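Local structure of Cwp19 (Clostridioides difficile, 5OQ3) at residues H188-N200 with Y268-K280. The protein is a cell-wall protein, probably a peptidoglycan hydrolase, represented here by its TIM-barrel glycoside hydrolase domain. Numbering follows the deposited sequence.
Sequences HFDDYFYPGVSFN and YVGTYADTRAWIK
Y272 lies across Y194 and reaches V197 with its hydroxyl. Y272 OH donates to V197 O (2.6 Å), in the carbonyl plane and on a lone pair. Further in, the edge of the same ring, at CD2, is turned toward the face of Y194, the planes at 83° in an edge-to-face pair. CG of Y272 lies anti to its carbonyl carbon (chi1 -54°), a rotation that carries the ring across Y194 toward V197. The backbones join where Y194 N donates to T271 O (3.1 Å), and G196 CA makes a CA-H...O contact of 3.5 Å with G270 O. Toward helix 214-236, F193 CD2 packs on A273 CB (3.7 Å). F193 CZ meets W278 CH2, the ring planes inclined at 54°.

Helix 214-236 backs this layer: V222 touches F193, L226 touches W278, and N221 bonds the Y194 hydroxyl. D274 caps helix 275-280 through a weak bond from A277 N to OD1, which W250 also engages.

The contact ties the loop after barrel strand 186-189 to residues 269-273, which lead from helix 267-270 into helix 275-280. A main-chain bond and a tyrosine hydroxyl satisfy the carbonyls of T271 and V197, while rings pack edge to face (Y194, Y272) and obliquely (F193, W278).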
ATOM      1  N   HIS A 188       5.999  -3.162  -1.622  1.00  6.15           N
ATOM      2  CA  HIS A 188       5.056  -2.585  -0.699  1.00  6.44           C
ATOM      3  C   HIS A 188       3.623  -2.984  -1.078  1.00  5.98           C
ATOM      4  O   HIS A 188       3.246  -2.861  -2.266  1.00  7.14           O
ATOM      5  CB  HIS A 188       5.174  -1.074  -0.802  1.00  6.70           C
ATOM      6  CG  HIS A 188       4.293  -0.278   0.117  1.00  7.17           C
ATOM      7  ND1 HIS A 188       4.747   0.203   1.324  1.00  8.57           N
ATOM      8  CD2 HIS A 188       3.042   0.196  -0.039  1.00  7.39           C
ATOM      9  CE1 HIS A 188       3.789   0.922   1.889  1.00  8.78           C
ATOM     10  NE2 HIS A 188       2.744   0.932   1.088  1.00  7.86           N
ATOM     11  N   PHE A 189       2.832  -3.444  -0.104  1.00  5.77           N
ATOM     12  CA  PHE A 189       1.370  -3.575  -0.274  1.00  6.70           C
ATOM     13  C   PHE A 189       0.711  -2.537   0.621  1.00  6.84           C
ATOM     14  O   PHE A 189       1.172  -2.311   1.740  1.00  7.71           O
ATOM     15  CB  PHE A 189       0.837  -4.971   0.165  1.00  7.77           C
ATOM     16  CG  PHE A 189       1.281  -6.150  -0.684  1.00  8.61           C
ATOM     17  CD1 PHE A 189       2.032  -6.049  -1.868  1.00  9.86           C
ATOM     18  CD2 PHE A 189       0.875  -7.396  -0.302  1.00 11.39           C
ATOM     19  CE1 PHE A 189       2.392  -7.177  -2.602  1.00 10.29           C
ATOM     20  CE2 PHE A 189       1.197  -8.511  -1.050  1.00 13.43           C
ATOM     21  CZ  PHE A 189       1.950  -8.403  -2.180  1.00 11.94           C
ATOM     22  N   ASP A 190      -0.382  -1.949   0.126  1.00  7.87           N
ATOM     23  CA  ASP A 190      -1.188  -1.067   0.952  1.00  8.47           C
ATOM     24  C   ASP A 190      -2.291  -1.853   1.654  1.00  8.94           C
ATOM     25  O   ASP A 190      -2.097  -3.038   1.994  1.00  8.66           O
ATOM     26  CB  ASP A 190      -1.654   0.179   0.185  1.00 10.82           C
ATOM     27  CG  ASP A 190      -2.578  -0.117  -0.969  1.00 12.64           C
ATOM     28  OD1 ASP A 190      -2.320  -1.108  -1.696  1.00 14.98           O
ATOM     29  OD2 ASP A 190      -3.494   0.698  -1.249  1.00 18.44           O
ATOM     30  N   ASP A 191      -3.439  -1.251   1.931  1.00  9.52           N
ATOM     31  CA  ASP A 191      -4.300  -1.713   3.007  1.00  9.90           C
ATOM     32  C   ASP A 191      -5.492  -2.556   2.564  1.00  9.91           C
ATOM     33  O   ASP A 191      -6.311  -2.903   3.418  1.00 12.98           O
ATOM     34  CB  ASP A 191      -4.808  -0.498   3.810  1.00 11.61           C
ATOM     35  CG  ASP A 191      -5.473   0.584   2.936  1.00 15.13           C
ATOM     36  OD1 ASP A 191      -4.808   1.223   2.059  1.00 14.25           O
ATOM     37  OD2 ASP A 191      -6.688   0.797   3.129  1.00 19.28           O
ATOM     38  N   TYR A 192      -5.560  -2.943   1.286  1.00  9.12           N
ATOM     39  CA  TYR A 192      -6.719  -3.655   0.766  1.00  9.78           C
ATOM     40  C   TYR A 192      -6.458  -5.156   0.743  1.00 10.33           C
ATOM     41  O   TYR A 192      -5.510  -5.636   0.111  1.00 11.03           O
ATOM     42  CB  TYR A 192      -7.158  -3.150  -0.605  1.00 12.44           C
ATOM     43  CG  TYR A 192      -7.503  -1.690  -0.634  1.00 14.02           C
ATOM     44  CD1 TYR A 192      -8.714  -1.235  -0.121  1.00 16.09           C
ATOM     45  CD2 TYR A 192      -6.619  -0.750  -1.158  1.00 15.56           C
ATOM     46  CE1 TYR A 192      -9.034   0.107  -0.141  1.00 19.81           C
ATOM     47  CE2 TYR A 192      -6.939   0.606  -1.179  1.00 17.60           C
ATOM     48  CZ  TYR A 192      -8.146   1.010  -0.688  1.00 17.79           C
ATOM     49  OH  TYR A 192      -8.447   2.344  -0.704  1.00 23.51           O
ATOM     50  N   PHE A 193      -7.335  -5.878   1.436  1.00  9.57           N
ATOM     51  CA  PHE A 193      -7.253  -7.295   1.509  1.00  9.34           C
ATOM     52  C   PHE A 193      -8.623  -7.862   1.129  1.00  9.47           C
ATOM     53  O   PHE A 193      -9.072  -7.605   0.018  1.00 11.46           O
ATOM     54  CB  PHE A 193      -6.697  -7.726   2.889  1.00 11.55           C
ATOM     55  CG  PHE A 193      -5.311  -7.257   3.106  1.00 12.64           C
ATOM     56  CD1 PHE A 193      -4.268  -7.952   2.550  1.00 13.41           C
ATOM     57  CD2 PHE A 193      -5.069  -6.031   3.726  1.00 13.18           C
ATOM     58  CE1 PHE A 193      -2.996  -7.521   2.690  1.00 16.47           C
ATOM     59  CE2 PHE A 193      -3.789  -5.593   3.859  1.00 14.99           C
ATOM     60  CZ  PHE A 193      -2.747  -6.332   3.344  1.00 12.98           C
ATOM     61  N   TYR A 194      -9.346  -8.515   2.025  1.00 10.70           N
ATOM     62  CA  TYR A 194     -10.714  -8.890   1.709  1.00  9.74           C
ATOM     63  C   TYR A 194     -11.532  -7.609   1.724  1.00 10.23           C
ATOM     64  O   TYR A 194     -11.260  -6.720   2.534  1.00 11.73           O
ATOM     65  CB  TYR A 194     -11.280  -9.872   2.748  1.00  9.07           C
ATOM     66  CG  TYR A 194     -10.867 -11.298   2.574  1.00  8.30           C
ATOM     67  CD1 TYR A 194      -9.681 -11.767   3.107  1.00  7.83           C
ATOM     68  CD2 TYR A 194     -11.702 -12.210   1.910  1.00  8.50           C
ATOM     69  CE1 TYR A 194      -9.304 -13.113   2.971  1.00  8.12           C
ATOM     70  CE2 TYR A 194     -11.348 -13.550   1.776  1.00  8.00           C
ATOM     71  CZ  TYR A 194     -10.132 -13.977   2.273  1.00  8.18           C
ATOM     72  OH  TYR A 194      -9.789 -15.289   2.112  1.00  8.11           O
ATOM     73  N   PRO A 195     -12.542  -7.494   0.821  1.00 11.07           N
ATOM     74  CA  PRO A 195     -13.277  -6.239   0.751  1.00 14.08           C
ATOM     75  C   PRO A 195     -14.374  -6.115   1.748  1.00 17.33           C
ATOM     76  O   PRO A 195     -14.997  -5.088   1.816  1.00 28.43           O
ATOM     77  CB  PRO A 195     -13.888  -6.289  -0.642  1.00 14.26           C
ATOM     78  CG  PRO A 195     -14.051  -7.767  -0.930  1.00 11.58           C
ATOM     79  CD  PRO A 195     -12.839  -8.388  -0.335  1.00 10.67           C
ATOM     80  N   GLY A 196     -14.694  -7.137   2.500  1.00 18.30           N
ATOM     81  CA  GLY A 196     -15.691  -6.917   3.523  1.00 22.96           C
ATOM     82  C   GLY A 196     -15.884  -8.146   4.284  1.00 25.20           C
ATOM     83  O   GLY A 196     -15.284  -9.196   3.971  1.00 32.45           O
ATOM     84  N   VAL A 197     -16.690  -7.999   5.315  1.00 24.86           N
ATOM     85  CA  VAL A 197     -16.909  -9.052   6.271  1.00 30.57           C
ATOM     86  C   VAL A 197     -17.325 -10.284   5.506  1.00 27.48           C
ATOM     87  O   VAL A 197     -16.797 -11.343   5.793  1.00 30.52           O
ATOM     88  CB  VAL A 197     -17.897  -8.693   7.409  1.00 32.74           C
ATOM     89  CG1 VAL A 197     -17.370  -7.518   8.240  1.00 36.03           C
ATOM     90  CG2 VAL A 197     -19.302  -8.405   6.889  1.00 39.74           C
ATOM     91  N   SER A 198     -18.260 -10.116   4.555  1.00 27.95           N
ATOM     92  CA  SER A 198     -18.720 -11.178   3.731  1.00 26.45           C
ATOM     93  C   SER A 198     -17.986 -11.198   2.376  1.00 21.63           C
ATOM     94  O   SER A 198     -17.460 -10.210   1.875  1.00 25.06           O
ATOM     95  CB  SER A 198     -20.221 -11.112   3.516  1.00 30.68           C
ATOM     96  OG  SER A 198     -20.635 -10.207   2.514  1.00 42.26           O
ATOM     97  N   PHE A 199     -17.973 -12.364   1.774  1.00 19.97           N
ATOM     98  CA  PHE A 199     -17.247 -12.560   0.528  1.00 15.27           C
ATOM     99  C   PHE A 199     -17.693 -13.925   0.044  1.00 14.17           C
ATOM    100  O   PHE A 199     -17.781 -14.836   0.859  1.00 15.83           O
ATOM    101  CB  PHE A 199     -15.764 -12.600   0.829  1.00 16.00           C
ATOM    102  CG  PHE A 199     -14.863 -12.548  -0.366  1.00 13.43           C
ATOM    103  CD1 PHE A 199     -14.783 -11.436  -1.164  1.00 13.23           C
ATOM    104  CD2 PHE A 199     -14.026 -13.596  -0.634  1.00 12.43           C
ATOM    105  CE1 PHE A 199     -13.894 -11.372  -2.198  1.00 13.40           C
ATOM    106  CE2 PHE A 199     -13.114 -13.535  -1.683  1.00 11.00           C
ATOM    107  CZ  PHE A 199     -13.041 -12.418  -2.458  1.00 11.69           C
ATOM    108  N   ASN A 200     -17.948 -14.079  -1.255  1.00 12.02           N
ATOM    109  CA  ASN A 200     -18.518 -15.312  -1.770  1.00 12.73           C
ATOM    110  C   ASN A 200     -17.448 -16.357  -2.063  1.00 11.91           C
ATOM    111  O   ASN A 200     -17.166 -16.686  -3.223  1.00 13.67           O
ATOM    112  CB  ASN A 200     -19.359 -15.038  -3.014  1.00 15.56           C
ATOM    113  CG  ASN A 200     -20.138 -16.253  -3.449  1.00 20.03           C
ATOM    114  OD1 ASN A 200     -20.078 -17.310  -2.806  1.00 26.05           O
ATOM    115  ND2 ASN A 200     -20.860 -16.117  -4.546  1.00 23.41           N
ATOM    116  N   TYR A 268      -8.674  -6.263  11.570  1.00  8.82           N
ATOM    117  CA  TYR A 268      -8.749  -7.685  11.896  1.00 10.22           C
ATOM    118  C   TYR A 268     -10.058  -8.324  11.386  1.00 11.26           C
ATOM    119  O   TYR A 268     -10.043  -9.476  10.988  1.00 12.75           O
ATOM    120  CB  TYR A 268      -8.623  -7.808  13.411  1.00 10.52           C
ATOM    121  CG  TYR A 268      -8.660  -9.176  13.995  1.00 10.57           C
ATOM    122  CD1 TYR A 268      -7.483  -9.901  14.158  1.00 10.89           C
ATOM    123  CD2 TYR A 268      -9.834  -9.722  14.473  1.00 11.79           C
ATOM    124  CE1 TYR A 268      -7.489 -11.136  14.774  1.00 12.28           C
ATOM    125  CE2 TYR A 268      -9.838 -10.969  15.037  1.00 12.84           C
ATOM    126  CZ  TYR A 268      -8.667 -11.672  15.195  1.00 12.35           C
ATOM    127  OH  TYR A 268      -8.696 -12.898  15.812  1.00 17.47           O
ATOM    128  N   VAL A 269     -11.143  -7.551  11.508  0.54 14.36           N
ATOM    129  CA  VAL A 269     -12.544  -7.969  11.387  0.54 17.68           C
ATOM    130  C   VAL A 269     -13.070  -7.609  10.001  0.54 15.51           C
ATOM    131  O   VAL A 269     -13.788  -8.389   9.356  0.54 18.83           O
ATOM    132  CB  VAL A 269     -13.410  -7.189  12.444  0.54 20.49           C
ATOM    133  CG1 VAL A 269     -14.894  -7.544  12.382  0.54 21.92           C
ATOM    134  CG2 VAL A 269     -12.884  -7.433  13.848  0.54 21.96           C
ATOM    135  N   GLY A 270     -12.742  -6.403   9.561  0.54 15.25           N
ATOM    136  CA  GLY A 270     -13.366  -5.822   8.383  0.54 15.54           C
ATOM    137  C   GLY A 270     -12.738  -6.201   7.059  0.54 15.12           C
ATOM    138  O   GLY A 270     -13.409  -6.172   6.048  0.54 15.64           O
ATOM    139  N   THR A 271     -11.443  -6.534   7.059  0.54 13.33           N
ATOM    140  CA  THR A 271     -10.714  -6.967   5.840  0.54 13.19           C
ATOM    141  C   THR A 271      -9.795  -8.170   6.053  0.54  9.73           C
ATOM    142  O   THR A 271      -9.134  -8.612   5.129  0.54  8.87           O
ATOM    143  CB  THR A 271      -9.945  -5.803   5.151  0.54 16.76           C
ATOM    144  OG1 THR A 271      -8.700  -5.534   5.777  0.54 17.43           O
ATOM    145  CG2 THR A 271     -10.711  -4.522   5.195  0.54 16.48           C
ATOM    146  N   TYR A 272      -9.796  -8.726   7.256  1.00  9.66           N
ATOM    147  CA  TYR A 272      -9.015  -9.933   7.630  1.00  9.01           C
ATOM    148  C   TYR A 272      -7.531  -9.708   7.552  1.00  8.81           C
ATOM    149  O   TYR A 272      -6.793 -10.599   7.146  1.00  9.32           O
ATOM    150  CB  TYR A 272      -9.509 -11.234   6.904  1.00 10.62           C
ATOM    151  CG  TYR A 272     -10.993 -11.429   7.131  1.00 10.00           C
ATOM    152  CD1 TYR A 272     -11.492 -11.916   8.347  1.00 11.68           C
ATOM    153  CD2 TYR A 272     -11.921 -11.088   6.152  1.00  9.65           C
ATOM    154  CE1 TYR A 272     -12.865 -12.046   8.558  1.00 12.58           C
ATOM    155  CE2 TYR A 272     -13.298 -11.219   6.380  1.00 10.99           C
ATOM    156  CZ  TYR A 272     -13.766 -11.720   7.555  1.00 12.68           C
ATOM    157  OH  TYR A 272     -15.132 -11.783   7.733  1.00 15.34           O
ATOM    158  N   ALA A 273      -7.101  -8.527   7.969  1.00  8.90           N
ATOM    159  CA  ALA A 273      -5.727  -8.105   7.995  1.00  8.87           C
ATOM    160  C   ALA A 273      -5.267  -8.119   9.442  1.00  8.70           C
ATOM    161  O   ALA A 273      -5.505  -7.199  10.195  1.00  8.03           O
ATOM    162  CB  ALA A 273      -5.591  -6.727   7.373  1.00  9.49           C
ATOM    163  N   ASP A 274      -4.623  -9.186   9.822  1.00  7.83           N
ATOM    164  CA  ASP A 274      -4.216  -9.486  11.189  1.00  7.30           C
ATOM    165  C   ASP A 274      -2.782  -8.990  11.377  1.00  6.89           C
ATOM    166  O   ASP A 274      -1.824  -9.766  11.423  1.00  7.51           O
ATOM    167  CB  ASP A 274      -4.357 -10.958  11.504  1.00  8.36           C
ATOM    168  CG  ASP A 274      -4.159 -11.267  12.975  1.00  8.64           C
ATOM    169  OD1 ASP A 274      -3.769 -10.358  13.762  1.00  9.51           O
ATOM    170  OD2 ASP A 274      -4.399 -12.446  13.327  1.00  9.80           O
ATOM    171  N   THR A 275      -2.644  -7.684  11.485  1.00  7.22           N
ATOM    172  CA  THR A 275      -1.304  -7.064  11.474  1.00  6.85           C
ATOM    173  C   THR A 275      -0.463  -7.591  12.620  1.00  7.78           C
ATOM    174  O   THR A 275       0.731  -7.768  12.451  1.00  8.60           O
ATOM    175  CB  THR A 275      -1.449  -5.557  11.578  1.00  7.80           C
ATOM    176  OG1 THR A 275      -2.455  -5.155  10.655  1.00  9.22           O
ATOM    177  CG2 THR A 275      -0.124  -4.880  11.295  1.00  8.24           C
ATOM    178  N   ARG A 276      -1.074  -7.839  13.772  1.00  8.50           N
ATOM    179  CA  ARG A 276      -0.298  -8.391  14.884  1.00  8.31           C
ATOM    180  C   ARG A 276       0.339  -9.705  14.514  1.00  8.68           C
ATOM    181  O   ARG A 276       1.489  -9.947  14.876  1.00 10.01           O
ATOM    182  CB  ARG A 276      -1.171  -8.509  16.129  1.00  9.44           C
ATOM    183  CG  ARG A 276      -0.444  -9.230  17.245  1.00 11.49           C
ATOM    184  CD  ARG A 276      -1.246  -9.280  18.537  1.00 12.91           C
ATOM    185  NE  ARG A 276      -1.324  -7.959  19.124  1.00 13.77           N
ATOM    186  CZ  ARG A 276      -2.064  -7.654  20.182  1.00 13.27           C
ATOM    187  NH1 ARG A 276      -2.802  -8.583  20.779  1.00 14.86           N
ATOM    188  NH2 ARG A 276      -2.055  -6.435  20.677  1.00 16.42           N
ATOM    189  N   ALA A 277      -0.398 -10.598  13.867  1.00  8.00           N
ATOM    190  CA  ALA A 277       0.187 -11.868  13.447  1.00  8.47           C
ATOM    191  C   ALA A 277       1.333 -11.646  12.500  1.00  7.47           C
ATOM    192  O   ALA A 277       2.343 -12.379  12.544  1.00  8.66           O
ATOM    193  CB  ALA A 277      -0.917 -12.733  12.778  1.00  8.47           C
ATOM    194  N   TRP A 278       1.219 -10.717  11.574  1.00  6.80           N
ATOM    195  CA  TRP A 278       2.275 -10.463  10.621  1.00  6.90           C
ATOM    196  C   TRP A 278       3.547 -10.083  11.358  1.00  7.10           C
ATOM    197  O   TRP A 278       4.648 -10.499  10.991  1.00  8.28           O
ATOM    198  CB  TRP A 278       1.914  -9.341   9.661  1.00  7.32           C
ATOM    199  CG  TRP A 278       0.623  -9.446   8.957  1.00  7.33           C
ATOM    200  CD1 TRP A 278      -0.163 -10.545   8.766  1.00  7.68           C
ATOM    201  CD2 TRP A 278      -0.023  -8.365   8.293  1.00  7.21           C
ATOM    202  NE1 TRP A 278      -1.291 -10.210   8.089  1.00  7.62           N
ATOM    203  CE2 TRP A 278      -1.217  -8.872   7.755  1.00  7.77           C
ATOM    204  CE3 TRP A 278       0.294  -7.002   8.096  1.00  7.15           C
ATOM    205  CZ2 TRP A 278      -2.121  -8.056   7.079  1.00  7.82           C
ATOM    206  CZ3 TRP A 278      -0.583  -6.218   7.425  1.00  7.28           C
ATOM    207  CH2 TRP A 278      -1.759  -6.732   6.886  1.00  8.99           C
ATOM    208  N   ILE A 279       3.415  -9.242  12.348  1.00  8.43           N
ATOM    209  CA  ILE A 279       4.541  -8.771  13.138  1.00  9.41           C
ATOM    210  C   ILE A 279       5.125  -9.898  13.959  1.00 10.97           C
ATOM    211  O   ILE A 279       6.346 -10.140  13.924  1.00 13.02           O
ATOM    212  CB  ILE A 279       4.127  -7.558  14.014  1.00 10.20           C
ATOM    213  CG1 ILE A 279       3.778  -6.353  13.147  1.00 10.60           C
ATOM    214  CG2 ILE A 279       5.208  -7.211  15.040  1.00 12.41           C
ATOM    215  CD1 ILE A 279       3.030  -5.275  13.863  1.00 12.44           C
ATOM    216  N   LYS A 280       4.292 -10.637  14.655  1.00 10.92           N
ATOM    217  CA  LYS A 280       4.787 -11.655  15.557  1.00 12.62           C
ATOM    218  C   LYS A 280       5.444 -12.794  14.836  1.00 12.04           C
ATOM    219  O   LYS A 280       6.385 -13.376  15.344  1.00 14.95           O
ATOM    220  CB  LYS A 280       3.668 -12.086  16.499  1.00 15.69           C
ATOM    221  CG  LYS A 280       3.142 -10.907  17.364  1.00 23.11           C
ATOM    222  CD  LYS A 280       3.978 -10.559  18.583  1.00 33.34           C
ATOM    223  CE  LYS A 280       5.169  -9.657  18.350  1.00 35.00           C
ATOM    224  NZ  LYS A 280       6.191  -9.926  19.421  1.00 39.93           N
TER